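5-formaminoimidazole-4-carboxamide-1-(beta)-D-ribofuranosyl 5'-monophosphate synthetase (Methanocaldococcus jannaschii, PDB 2R7L) catalyses the ATP- and formate-dependent, folate-free formylation of AICAR to FAICAR in purine biosynthesis, as a magnesium- or manganese-dependent ATP-grasp ligase. Local coordinates at residues 71-76 with 93-98; 20-25 with 80-85; 260-265 with 325-330; 205-210 with 304-309. All coordinates share one frame; numbering follows the deposited sequence.

Contact 1: residues 71-76 with 93-98; sequences SDIKNE and GSFIAY. With AMZ (aminoimidazole 4-carboxamide ribonucleotide), chain F.
F95 and Y98 on helix 93-99 meet I73 and S71 of the 3-10 turn that leads from strand 63-66 toward helix 76-84. Both belong to the Rossmann-like N-terminal domain, whose parallel sheet runs 63-66, 43-47, 20-24, 87-89. The first turn of the helix serves the substrate. S94 OG donates to the phosphate oxygen OP1 of AMZ, although the modelled separation is so short that its exact length is doubtful. S26 also hydrogen-bonds to S94 OG, as a second-shell partner. The ligand site is shared between subunits: R264 and S266 of the second subunit also hydrogen-bond AMZ. At F95 the helix turns from substrate to packing. With CG anti to the backbone N (chi1 168°), the ring reaches toward the 3-10 turn, and its CD1 lies 3.5 Å from CD1 of I73. The same I73 CD1 is 3.7 Å from CE1 of F95, so the methyl meets the CD1-CE1 bond of the ring obliquely as the two side chains pass at a slant. F108 meets the F95 ring edge-to-face. Y98, three residues on, brings its CB to 4.1 Å from I73 CD1, and the isoleucine tip is thus shared by successive helical turns. The Y98 ring packs edge-to-face with F70, while its hydroxyl is hydrogen-bonded to R51. No conventional hydrogen bond joins the two segments; instead the Y98 carbonyl receives a CA-H...O contact from S71, with S71 CA 3.6 Å from Y98 O and an almost straight angle of 171° at the hydrogen.

Contact 2: residues 20-25 with 80-85; sequences TIATLG and EKLREL
T20 and A22, alternate residues of strand 20-24, both turn their side chains toward helix 76-84 and meet L85 and L82. T20 holds OG1 between its own backbone N and carbonyl carbon (chi1 69°), from where the hydroxyl donates to the carbonyl oxygen of L85, OG1 to O 3.1 Å. The donor stands above the carbonyl plane, about 50° out of it, with a C=O...OG1 angle of 130°. T20 CG2 lies alongside the same L85 O at 3.4 Å, so both branches of the threonine face the last carbonyl of this segment. S87, just beyond, hydrogen-bonds to T20 OG1 as well. The setting is the beta-alpha-beta crossover of a Rossmann-like domain: helix 76-84 links strand 63-66 to strand 87-89, crossing strands 43-47 and 20-24, which lie between them in the sheet. I21 and T23 point away from this helix, and their side chains touch helix 29-38. One turn earlier in the helix the contact is wholly apolar. L82 sets off to one side from its CA, but its branched end swings back to the sheet, and CD2 comes to 3.8 Å from A22 CB. V44 of the adjacent strand 43-47 packs against A22 and L85, and I65 of strand 63-66 against L82 and L85.

Contact 3: residues 260-265 with 325-330; sequences PVVIRE and GGPYSF. With AMZ (aminoimidazole 4-carboxamide ribonucleotide), chain B.
Y328 and I263 supply the polar part of the contact. The backbone N of I263 donates to Y328 OH, N to OH 3.0 Å with an N-H...OH angle of 156°, approaching the phenol at its edge, near the ring plane. One water lies in that plane too, 2.6 Å from Y328 OH, and donates to I263 O at 2.7 Å. The tyrosine hydroxyl thus engages both the amide and, through water, the carbonyl of a single residue, which probably fixes the ring end.

The apolar part centres on V262. Its CG1, anti to the carbonyl carbon (chi1 -67°), points across at the proline ring and lies 3.7 Å from P327 CG. The same V262 CG1 is 4.1 Å from Y328 CE2, so one valine branch touches both P327 and Y328. I263 CG2 flanks the phenol oxygen, 3.5 Å from Y328 OH.

Charge-assisted bonds belong to R264, which follows directly and points the other way, its chain extended. NE donates nearly straight to the AMZ phosphate oxygen OP2, 2.8 Å at 172°, in the plane of the guanidinium; NH2 also donates to AMZ O4, at a modelled length too short to trust. S94 and N258 of the third subunit bind this ligand too.

In the fold, the contact seats the start of helix 327-333 on the end of strand 253-263, an outermost strand of the ATP-grasp sheet within this chain. L222 of strand 219-230 and L268 of helix 268-285 pack on Y328, and V262 and I263 pair antiparallel with a strand of the third subunit, carrying the sheet across the interface.

Contact 4: residues 205-210 with 304-309; sequences TNFCIH and LELVVF. With ATP (adenosine-5'-triphosphate), chain E.
In N206 a chi1 of -176° swings the amide away from the main-chain nitrogen, and in F309 a chi1 of 62° sets the ring between N and the carbonyl carbon; together these turns bring the amide to the phenylalanine ring. The two residues sit in the antiparallel sheet of the ATP-grasp fold, where strands 205-214 and 306-312 flank strand 292-300 and the chain turns a corner at F309. Strand 292-300 separates them, and the touching parts run 94° apart; they meet through side chains, with no hydrogen bond between them. The N206 amide comes to the edge of the F309 ring, with ND2 in the ring plane and 3.9 Å from CE2. Its rotation is set from elsewhere: ND2 donates to S298 O and OD1 accepts from R228 N, which satisfies both ends of a buried amide and sets its plane 46° from that of the ring. L306 points toward strand 205-214 and divides its methyls. L306 CD2 meets F207 CD2 at 4.1 Å, the two side chains crossing at about a right angle, and L306 CD1 approaches I209 CD1 at 4.2 Å. V271 of helix 268-285 packs on both L306 and I209. F309 itself lines the ATP pocket: its CD1 lies 3.7 Å from N7 of the adenine, and its CE1 lies 3.7 Å from C3' of the ribose.

The contacts fall into two touching pairs. Contacts 1 and 2, centres 13 Å apart, share the Rossmann-like domain; a salt bridge from E76 OE2 to R83 NH2 (3.2 Å) joins them, and L24 packs on S94, F95 and Y98. Contacts 3 and 4, centres 14 Å apart, share the ATP-grasp sheet, where F207 CE1 lies 3.6 Å from V262 O. Contact 4 approaches contact 1 to about 11 Å between nearest atoms. Within one chain the centres of contacts 1 and 3 are 32 Å apart, yet S94 of one subunit and R264 of another bind the same AMZ, so this ligand site is formed between subunits of the hexamer.

Contact 1: residues 71-76 with 93-98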
# COMPACT_ATOMS: atom_id res chain seq x y z
N SER A 71 -17.35 3.76 36.26
CA SER A 71 -16.91 3.27 37.55
C SER A 71 -17.23 1.78 37.70
O SER A 71 -16.57 1.07 38.47
CB SER A 71 -17.55 4.08 38.68
OG SER A 71 -16.72 4.07 39.82
N ASP A 72 -18.22 1.31 36.95
CA ASP A 72 -18.68 -0.08 37.04
C ASP A 72 -17.68 -1.10 36.50
O ASP A 72 -17.81 -2.30 36.77
CB ASP A 72 -20.02 -0.24 36.32
CG ASP A 72 -21.11 0.58 36.95
OD1 ASP A 72 -21.04 0.83 38.17
OD2 ASP A 72 -22.05 0.99 36.23
N ILE A 73 -16.69 -0.64 35.74
CA ILE A 73 -15.75 -1.55 35.08
C ILE A 73 -14.94 -2.39 36.06
O ILE A 73 -14.23 -3.32 35.66
CB ILE A 73 -14.82 -0.80 34.11
CG1 ILE A 73 -13.76 -0.01 34.87
CG2 ILE A 73 -15.64 0.11 33.22
CD1 ILE A 73 -12.89 0.86 33.98
N LYS A 74 -15.04 -2.07 37.35
CA LYS A 74 -14.42 -2.88 38.39
C LYS A 74 -15.34 -4.04 38.77
O LYS A 74 -14.88 -5.08 39.25
CB LYS A 74 -14.09 -2.04 39.62
CG LYS A 74 -15.25 -1.19 40.10
CD LYS A 74 -15.08 -0.77 41.55
CE LYS A 74 -16.05 0.34 41.90
NZ LYS A 74 -17.42 0.04 41.40
N ASN A 75 -16.64 -3.85 38.56
CA ASN A 75 -17.64 -4.85 38.93
C ASN A 75 -17.31 -6.24 38.41
O ASN A 75 -16.78 -6.39 37.30
CB ASN A 75 -19.03 -4.44 38.44
CG ASN A 75 -19.55 -3.22 39.14
OD1 ASN A 75 -18.95 -2.74 40.10
ND2 ASN A 75 -20.68 -2.69 38.67
N GLU A 76 -17.63 -7.25 39.20
CA GLU A 76 -17.31 -8.63 38.87
C GLU A 76 -18.09 -9.08 37.64
O GLU A 76 -17.67 -9.98 36.92
CB GLU A 76 -17.60 -9.54 40.06
CG GLU A 76 -16.41 -10.40 40.48
CD GLU A 76 -16.06 -11.47 39.47
OE1 GLU A 76 -16.99 -12.09 38.92
OE2 GLU A 76 -14.85 -11.70 39.24
N GLY A 93 -4.61 5.60 31.10
CA GLY A 93 -4.95 6.63 32.08
C GLY A 93 -6.37 6.60 32.61
O GLY A 93 -6.58 6.49 33.82
N SER A 94 -7.35 6.71 31.71
CA SER A 94 -8.75 6.75 32.09
C SER A 94 -9.22 5.45 32.71
O SER A 94 -10.12 5.45 33.55
CB SER A 94 -9.64 7.05 30.88
OG SER A 94 -9.40 8.35 30.37
N PHE A 95 -8.62 4.34 32.29
CA PHE A 95 -9.01 3.04 32.79
C PHE A 95 -8.58 2.86 34.24
O PHE A 95 -9.37 2.45 35.09
CB PHE A 95 -8.42 1.91 31.94
CG PHE A 95 -8.55 0.56 32.57
CD1 PHE A 95 -9.79 -0.07 32.63
CD2 PHE A 95 -7.45 -0.08 33.13
CE1 PHE A 95 -9.93 -1.31 33.22
CE2 PHE A 95 -7.58 -1.31 33.73
CZ PHE A 95 -8.82 -1.93 33.77
N ILE A 96 -7.31 3.16 34.51
CA ILE A 96 -6.78 3.07 35.86
C ILE A 96 -7.56 3.99 36.80
O ILE A 96 -7.85 3.62 37.94
CB ILE A 96 -5.29 3.38 35.88
CG1 ILE A 96 -4.55 2.40 34.97
CG2 ILE A 96 -4.74 3.31 37.30
CD1 ILE A 96 -3.09 2.74 34.74
N ALA A 97 -7.93 5.17 36.31
CA ALA A 97 -8.68 6.13 37.11
C ALA A 97 -10.10 5.66 37.42
O ALA A 97 -10.51 5.65 38.58
CB ALA A 97 -8.71 7.49 36.43
N TYR A 98 -10.84 5.29 36.39
CA TYR A 98 -12.24 4.90 36.55
C TYR A 98 -12.40 3.57 37.29
O TYR A 98 -13.38 3.35 38.00
CB TYR A 98 -12.95 4.82 35.20
CG TYR A 98 -13.48 6.13 34.67
CD1 TYR A 98 -12.98 6.68 33.50
CD2 TYR A 98 -14.51 6.79 35.33
CE1 TYR A 98 -13.48 7.87 33.00
CE2 TYR A 98 -15.02 7.98 34.83
CZ TYR A 98 -14.50 8.51 33.67
OH TYR A 98 -14.99 9.69 33.17
O5 AMZ F . -3.83 14.00 25.32
C6 AMZ F . -3.17 13.85 26.35
N2 AMZ F . -1.88 14.15 26.48
C3A AMZ F . -3.82 13.28 27.61
C7A AMZ F . -3.25 13.16 28.86
N3 AMZ F . -2.02 13.51 29.23
N1 AMZ F . -5.07 12.84 27.68
C5 AMZ F . -5.28 12.44 28.94
N AMZ F . -4.17 12.64 29.66
C1 AMZ F . -3.99 12.32 31.10
C2 AMZ F . -4.41 13.46 32.02
C3 AMZ F . -5.79 13.03 32.50
O2 AMZ F . -5.96 13.45 33.86
O1 AMZ F . -3.50 13.50 33.12
O AMZ F . -4.88 11.22 31.33
C AMZ F . -5.69 11.51 32.47
C4 AMZ F . -7.06 10.85 32.22
O3 AMZ F . -7.62 11.34 31.01
P AMZ F . -9.16 11.71 30.96
OP1 AMZ F . -10.08 10.55 31.13
O4 AMZ F . -9.43 12.81 32.10
OP2 AMZ F . -9.43 12.45 29.54

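Contact 2: residues 20-25 with 80-85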
# COMPACT_ATOMS: atom_id res chain seq x y z
N THR A 20 -9.01 -11.77 22.08
CA THR A 20 -9.39 -10.42 21.68
C THR A 20 -8.61 -9.39 22.49
O THR A 20 -7.96 -9.72 23.49
CB THR A 20 -10.89 -10.16 21.87
OG1 THR A 20 -11.19 -10.12 23.27
CG2 THR A 20 -11.72 -11.24 21.19
N ILE A 21 -8.65 -8.14 22.04
CA ILE A 21 -8.01 -7.06 22.77
C ILE A 21 -9.09 -6.11 23.25
O ILE A 21 -9.93 -5.67 22.47
CB ILE A 21 -6.98 -6.31 21.90
CG1 ILE A 21 -5.74 -7.19 21.72
CG2 ILE A 21 -6.60 -4.97 22.55
CD1 ILE A 21 -4.72 -6.64 20.76
N ALA A 22 -9.08 -5.84 24.55
CA ALA A 22 -10.07 -4.95 25.14
C ALA A 22 -9.44 -3.74 25.85
O ALA A 22 -8.29 -3.78 26.29
CB ALA A 22 -10.98 -5.72 26.09
N THR A 23 -10.22 -2.68 25.96
CA THR A 23 -9.81 -1.48 26.67
C THR A 23 -11.05 -0.64 26.89
O THR A 23 -12.10 -0.89 26.29
CB THR A 23 -8.75 -0.69 25.87
OG1 THR A 23 -7.96 0.12 26.76
CG2 THR A 23 -9.40 0.19 24.83
N LEU A 24 -10.95 0.36 27.77
CA LEU A 24 -12.05 1.27 28.02
C LEU A 24 -12.06 2.35 26.95
O LEU A 24 -11.01 2.85 26.55
CB LEU A 24 -11.95 1.89 29.42
CG LEU A 24 -12.81 3.12 29.74
CD1 LEU A 24 -14.28 2.75 29.80
CD2 LEU A 24 -12.37 3.78 31.04
N GLY A 25 -13.25 2.73 26.50
CA GLY A 25 -13.40 3.69 25.43
C GLY A 25 -13.09 5.13 25.82
O GLY A 25 -14.00 5.94 25.99
N GLU A 80 -16.20 -10.66 34.15
CA GLU A 80 -16.62 -11.96 33.62
C GLU A 80 -16.83 -11.94 32.12
O GLU A 80 -16.33 -12.81 31.41
CB GLU A 80 -17.87 -12.48 34.34
CG GLU A 80 -17.61 -13.70 35.21
CD GLU A 80 -17.30 -14.95 34.39
OE1 GLU A 80 -18.06 -15.24 33.44
OE2 GLU A 80 -16.31 -15.65 34.70
N LYS A 81 -17.59 -10.96 31.64
CA LYS A 81 -17.77 -10.77 30.21
C LYS A 81 -16.42 -10.71 29.50
O LYS A 81 -16.23 -11.32 28.45
CB LYS A 81 -18.56 -9.50 29.93
CG LYS A 81 -19.90 -9.45 30.63
CD LYS A 81 -20.70 -8.25 30.15
CE LYS A 81 -22.04 -8.15 30.86
NZ LYS A 81 -22.79 -6.96 30.39
N LEU A 82 -15.48 -9.97 30.08
CA LEU A 82 -14.15 -9.81 29.49
C LEU A 82 -13.40 -11.13 29.44
O LEU A 82 -12.65 -11.41 28.50
CB LEU A 82 -13.32 -8.77 30.24
CG LEU A 82 -13.70 -7.30 30.11
CD1 LEU A 82 -12.86 -6.44 31.05
CD2 LEU A 82 -13.54 -6.82 28.67
N ARG A 83 -13.60 -11.95 30.47
CA ARG A 83 -12.95 -13.25 30.53
C ARG A 83 -13.59 -14.24 29.56
O ARG A 83 -12.91 -15.10 29.01
CB ARG A 83 -12.98 -13.81 31.96
CG ARG A 83 -11.82 -13.36 32.84
CD ARG A 83 -11.84 -14.12 34.16
NE ARG A 83 -13.14 -14.00 34.82
CZ ARG A 83 -13.36 -13.30 35.92
NH1 ARG A 83 -12.35 -12.67 36.52
NH2 ARG A 83 -14.58 -13.23 36.44
N GLU A 84 -14.90 -14.10 29.35
CA GLU A 84 -15.63 -14.99 28.45
C GLU A 84 -15.37 -14.63 26.99
O GLU A 84 -15.65 -15.42 26.09
CB GLU A 84 -17.13 -14.92 28.73
CG GLU A 84 -17.57 -15.63 30.00
CD GLU A 84 -19.05 -15.42 30.31
OE1 GLU A 84 -19.74 -14.74 29.51
OE2 GLU A 84 -19.52 -15.93 31.35
N LEU A 85 -14.84 -13.43 26.78
CA LEU A 85 -14.53 -12.94 25.44
C LEU A 85 -13.07 -13.18 25.12
O LEU A 85 -12.60 -12.82 24.04
CB LEU A 85 -14.86 -11.46 25.33
CG LEU A 85 -16.35 -11.14 25.14
CD1 LEU A 85 -16.59 -9.66 25.27
CD2 LEU A 85 -16.84 -11.65 23.80

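Contact 3: residues 260-265 with 325-330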
# COMPACT_ATOMS: atom_id res chain seq x y z
N PRO A 260 2.23 17.41 17.08
CA PRO A 260 3.40 16.62 16.71
C PRO A 260 4.68 17.46 16.70
O PRO A 260 4.64 18.64 16.38
CB PRO A 260 3.08 16.14 15.29
CG PRO A 260 2.03 17.07 14.78
CD PRO A 260 1.28 17.58 15.96
N VAL A 261 5.80 16.82 17.04
CA VAL A 261 7.09 17.48 17.04
C VAL A 261 8.14 16.40 16.82
O VAL A 261 7.91 15.23 17.11
CB VAL A 261 7.34 18.20 18.40
CG1 VAL A 261 7.52 17.19 19.54
CG2 VAL A 261 8.55 19.12 18.31
N VAL A 262 9.28 16.80 16.26
CA VAL A 262 10.42 15.91 16.17
C VAL A 262 11.58 16.62 16.84
O VAL A 262 11.59 17.84 16.91
CB VAL A 262 10.82 15.57 14.68
CG1 VAL A 262 9.73 14.73 14.00
CG2 VAL A 262 11.11 16.83 13.89
N ILE A 263 12.54 15.86 17.33
CA ILE A 263 13.67 16.45 18.03
C ILE A 263 14.86 16.58 17.08
O ILE A 263 14.92 15.91 16.05
CB ILE A 263 14.07 15.59 19.24
CG1 ILE A 263 14.77 16.44 20.31
CG2 ILE A 263 14.95 14.41 18.81
CD1 ILE A 263 14.91 15.73 21.66
N ARG A 264 15.78 17.47 17.43
CA ARG A 264 17.06 17.61 16.73
C ARG A 264 17.75 16.24 16.74
O ARG A 264 17.87 15.62 17.80
CB ARG A 264 17.91 18.63 17.48
CG ARG A 264 19.26 18.94 16.90
CD ARG A 264 19.80 20.16 17.64
NE ARG A 264 21.19 20.48 17.32
CZ ARG A 264 21.80 21.60 17.70
NH1 ARG A 264 21.14 22.52 18.38
NH2 ARG A 264 23.07 21.81 17.39
N GLU A 265 18.18 15.77 15.58
CA GLU A 265 18.61 14.37 15.45
C GLU A 265 19.81 14.03 16.33
O GLU A 265 19.87 12.94 16.90
CB GLU A 265 18.88 14.00 13.98
CG GLU A 265 18.97 12.48 13.73
CD GLU A 265 19.16 12.13 12.26
OE1 GLU A 265 18.21 12.33 11.47
OE2 GLU A 265 20.26 11.65 11.89
N GLY A 325 0.44 6.99 12.33
CA GLY A 325 1.89 6.86 12.29
C GLY A 325 2.57 8.22 12.38
O GLY A 325 1.93 9.26 12.21
N GLY A 326 3.87 8.21 12.63
CA GLY A 326 4.64 9.45 12.67
C GLY A 326 6.00 9.28 12.03
O GLY A 326 6.31 8.21 11.53
N PRO A 327 6.81 10.35 12.03
CA PRO A 327 8.17 10.33 11.49
C PRO A 327 9.06 9.23 12.05
O PRO A 327 9.81 8.61 11.29
CB PRO A 327 8.73 11.72 11.90
CG PRO A 327 7.52 12.59 11.98
CD PRO A 327 6.43 11.69 12.52
N TYR A 328 9.02 8.98 13.35
CA TYR A 328 9.84 7.92 13.94
C TYR A 328 9.28 6.52 13.70
O TYR A 328 10.03 5.59 13.37
CB TYR A 328 10.06 8.18 15.45
CG TYR A 328 10.81 9.47 15.70
CD1 TYR A 328 12.14 9.60 15.32
CD2 TYR A 328 10.18 10.56 16.30
CE1 TYR A 328 12.83 10.79 15.52
CE2 TYR A 328 10.86 11.75 16.51
CZ TYR A 328 12.18 11.86 16.12
OH TYR A 328 12.86 13.02 16.32
N SER A 329 7.96 6.37 13.84
CA SER A 329 7.33 5.05 13.74
C SER A 329 7.42 4.49 12.31
O SER A 329 7.52 3.29 12.12
CB SER A 329 5.90 5.03 14.31
OG SER A 329 4.97 5.63 13.43
N PHE A 330 7.42 5.40 11.33
CA PHE A 330 7.62 5.06 9.92
C PHE A 330 8.95 4.35 9.66
O PHE A 330 9.05 3.49 8.80
CB PHE A 330 7.58 6.36 9.10
CG PHE A 330 7.73 6.17 7.62
CD1 PHE A 330 6.66 5.79 6.84
CD2 PHE A 330 8.94 6.46 6.99
CE1 PHE A 330 6.79 5.64 5.48
CE2 PHE A 330 9.07 6.32 5.63
CZ PHE A 330 8.00 5.90 4.87
O5 AMZ B . 16.13 20.31 13.40
C6 AMZ B . 16.67 21.28 12.87
N2 AMZ B . 16.02 22.29 12.30
C3A AMZ B . 18.19 21.39 12.84
C7A AMZ B . 18.94 22.47 12.39
N3 AMZ B . 18.48 23.62 11.89
N1 AMZ B . 19.03 20.45 13.27
C5 AMZ B . 20.27 20.93 13.09
N AMZ B . 20.21 22.15 12.56
C1 AMZ B . 21.37 23.01 12.20
C2 AMZ B . 21.85 23.88 13.36
C3 AMZ B . 23.06 23.13 13.88
O2 AMZ B . 24.04 24.08 14.32
O1 AMZ B . 22.24 25.14 12.82
O AMZ B . 22.42 22.07 11.89
C AMZ B . 23.59 22.44 12.63
C4 AMZ B . 24.32 21.12 12.97
O3 AMZ B . 23.46 20.26 13.70
P AMZ B . 24.03 19.46 14.95
OP1 AMZ B . 25.06 18.45 14.62
O4 AMZ B . 24.61 20.55 15.98
OP2 AMZ B . 22.76 18.78 15.69
O HOH W 1 15.05 13.42 14.98

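Contact 4: residues 205-210 with 304-309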
# COMPACT_ATOMS: atom_id res chain seq x y z
N THR A 205 11.81 23.58 25.67
CA THR A 205 10.86 23.04 24.71
C THR A 205 10.34 21.68 25.17
O THR A 205 11.12 20.82 25.59
CB THR A 205 11.52 22.94 23.33
OG1 THR A 205 12.89 22.53 23.47
CG2 THR A 205 11.51 24.28 22.64
N ASN A 206 9.03 21.50 25.12
CA ASN A 206 8.40 20.25 25.53
C ASN A 206 8.50 19.12 24.50
O ASN A 206 8.11 19.28 23.33
CB ASN A 206 6.93 20.49 25.85
CG ASN A 206 6.22 19.25 26.38
OD1 ASN A 206 5.04 19.06 26.13
ND2 ASN A 206 6.94 18.42 27.14
N PHE A 207 9.04 18.00 24.94
CA PHE A 207 9.05 16.77 24.16
C PHE A 207 8.55 15.66 25.07
O PHE A 207 9.25 15.26 25.99
CB PHE A 207 10.48 16.42 23.74
CG PHE A 207 11.08 17.41 22.78
CD1 PHE A 207 10.87 17.28 21.42
CD2 PHE A 207 11.87 18.45 23.24
CE1 PHE A 207 11.43 18.19 20.52
CE2 PHE A 207 12.43 19.36 22.36
CZ PHE A 207 12.20 19.22 20.99
N CYS A 208 7.32 15.21 24.83
CA CYS A 208 6.82 14.01 25.47
C CYS A 208 7.21 12.83 24.58
O CYS A 208 6.68 12.66 23.49
CB CYS A 208 5.31 14.09 25.68
SG CYS A 208 4.76 15.59 26.59
N ILE A 209 8.16 12.04 25.06
CA ILE A 209 8.78 10.99 24.25
C ILE A 209 8.14 9.63 24.53
O ILE A 209 8.14 9.15 25.67
CB ILE A 209 10.29 10.94 24.51
CG1 ILE A 209 10.90 12.34 24.28
CG2 ILE A 209 10.95 9.91 23.61
CD1 ILE A 209 12.23 12.58 24.99
N HIS A 210 7.59 9.03 23.49
CA HIS A 210 6.88 7.76 23.65
C HIS A 210 7.77 6.58 23.24
O HIS A 210 8.14 6.44 22.08
CB HIS A 210 5.55 7.79 22.90
CG HIS A 210 4.74 9.02 23.17
ND1 HIS A 210 3.84 9.11 24.21
CD2 HIS A 210 4.71 10.22 22.54
CE1 HIS A 210 3.29 10.31 24.21
NE2 HIS A 210 3.79 11.00 23.20
N LEU A 304 20.68 21.98 25.77
CA LEU A 304 20.36 20.74 25.07
C LEU A 304 20.34 19.54 26.00
O LEU A 304 20.78 18.45 25.63
CB LEU A 304 21.30 20.51 23.89
CG LEU A 304 21.21 21.56 22.78
CD1 LEU A 304 22.19 21.28 21.65
CD2 LEU A 304 19.80 21.65 22.24
N GLU A 305 19.83 19.75 27.20
CA GLU A 305 19.67 18.68 28.17
C GLU A 305 18.20 18.47 28.39
O GLU A 305 17.47 19.43 28.62
CB GLU A 305 20.32 19.05 29.50
CG GLU A 305 21.78 19.46 29.41
CD GLU A 305 22.29 20.08 30.71
OE1 GLU A 305 21.47 20.52 31.54
OE2 GLU A 305 23.53 20.12 30.89
N LEU A 306 17.76 17.22 28.30
CA LEU A 306 16.36 16.90 28.52
C LEU A 306 16.11 16.67 30.01
O LEU A 306 16.74 15.82 30.62
CB LEU A 306 15.94 15.68 27.69
CG LEU A 306 15.83 15.93 26.17
CD1 LEU A 306 15.91 14.61 25.41
CD2 LEU A 306 14.52 16.65 25.85
N VAL A 307 15.19 17.44 30.58
CA VAL A 307 14.86 17.33 31.99
C VAL A 307 13.46 16.76 32.09
O VAL A 307 12.51 17.34 31.58
CB VAL A 307 14.91 18.73 32.69
CG1 VAL A 307 14.55 18.62 34.16
CG2 VAL A 307 16.29 19.36 32.55
N VAL A 308 13.32 15.62 32.75
CA VAL A 308 12.01 14.99 32.80
C VAL A 308 11.23 15.33 34.07
O VAL A 308 11.65 15.05 35.19
CB VAL A 308 12.06 13.45 32.49
CG1 VAL A 308 13.48 12.96 32.43
CG2 VAL A 308 11.25 12.65 33.50
N PHE A 309 10.08 15.97 33.87
CA PHE A 309 9.27 16.46 34.96
C PHE A 309 8.14 15.49 35.25
O PHE A 309 7.45 15.62 36.26
CB PHE A 309 8.72 17.84 34.62
CG PHE A 309 7.81 17.87 33.41
CD1 PHE A 309 6.46 17.56 33.54
CD2 PHE A 309 8.30 18.23 32.16
CE1 PHE A 309 5.61 17.60 32.44
CE2 PHE A 309 7.46 18.27 31.05
CZ PHE A 309 6.11 17.96 31.20
PG ATP E . -0.84 15.60 32.18
O1G ATP E . -1.30 14.17 32.33
O2G ATP E . 0.38 15.78 31.30
O3G ATP E . -1.97 16.56 31.87
PB ATP E . 1.00 15.48 34.35
O1B ATP E . 1.58 14.37 33.50
O2B ATP E . 0.72 15.20 35.81
O3B ATP E . -0.37 16.02 33.68
PA ATP E . 2.18 17.93 35.30
O1A ATP E . 3.39 17.66 36.15
O2A ATP E . 0.83 18.23 35.90
O3A ATP E . 2.04 16.72 34.23
O5' ATP E . 2.56 19.14 34.33
C5' ATP E . 1.52 19.87 33.68
C4' ATP E . 2.18 20.94 32.82
O4' ATP E . 2.83 21.91 33.64
C3' ATP E . 3.26 20.38 31.91
O3' ATP E . 2.73 19.90 30.67
C2' ATP E . 4.18 21.58 31.72
O2' ATP E . 3.70 22.40 30.66
C1' ATP E . 4.05 22.35 33.03
N9 ATP E . 5.17 21.95 33.90
C8 ATP E . 5.16 20.88 34.72
N7 ATP E . 6.35 20.77 35.38
C5 ATP E . 7.13 21.80 34.98
C6 ATP E . 8.49 22.28 35.30
N6 ATP E . 9.28 21.62 36.18
N1 ATP E . 8.92 23.38 34.65
C2 ATP E . 8.15 24.03 33.76
N3 ATP E . 6.90 23.66 33.43
C4 ATP E . 6.35 22.56 33.99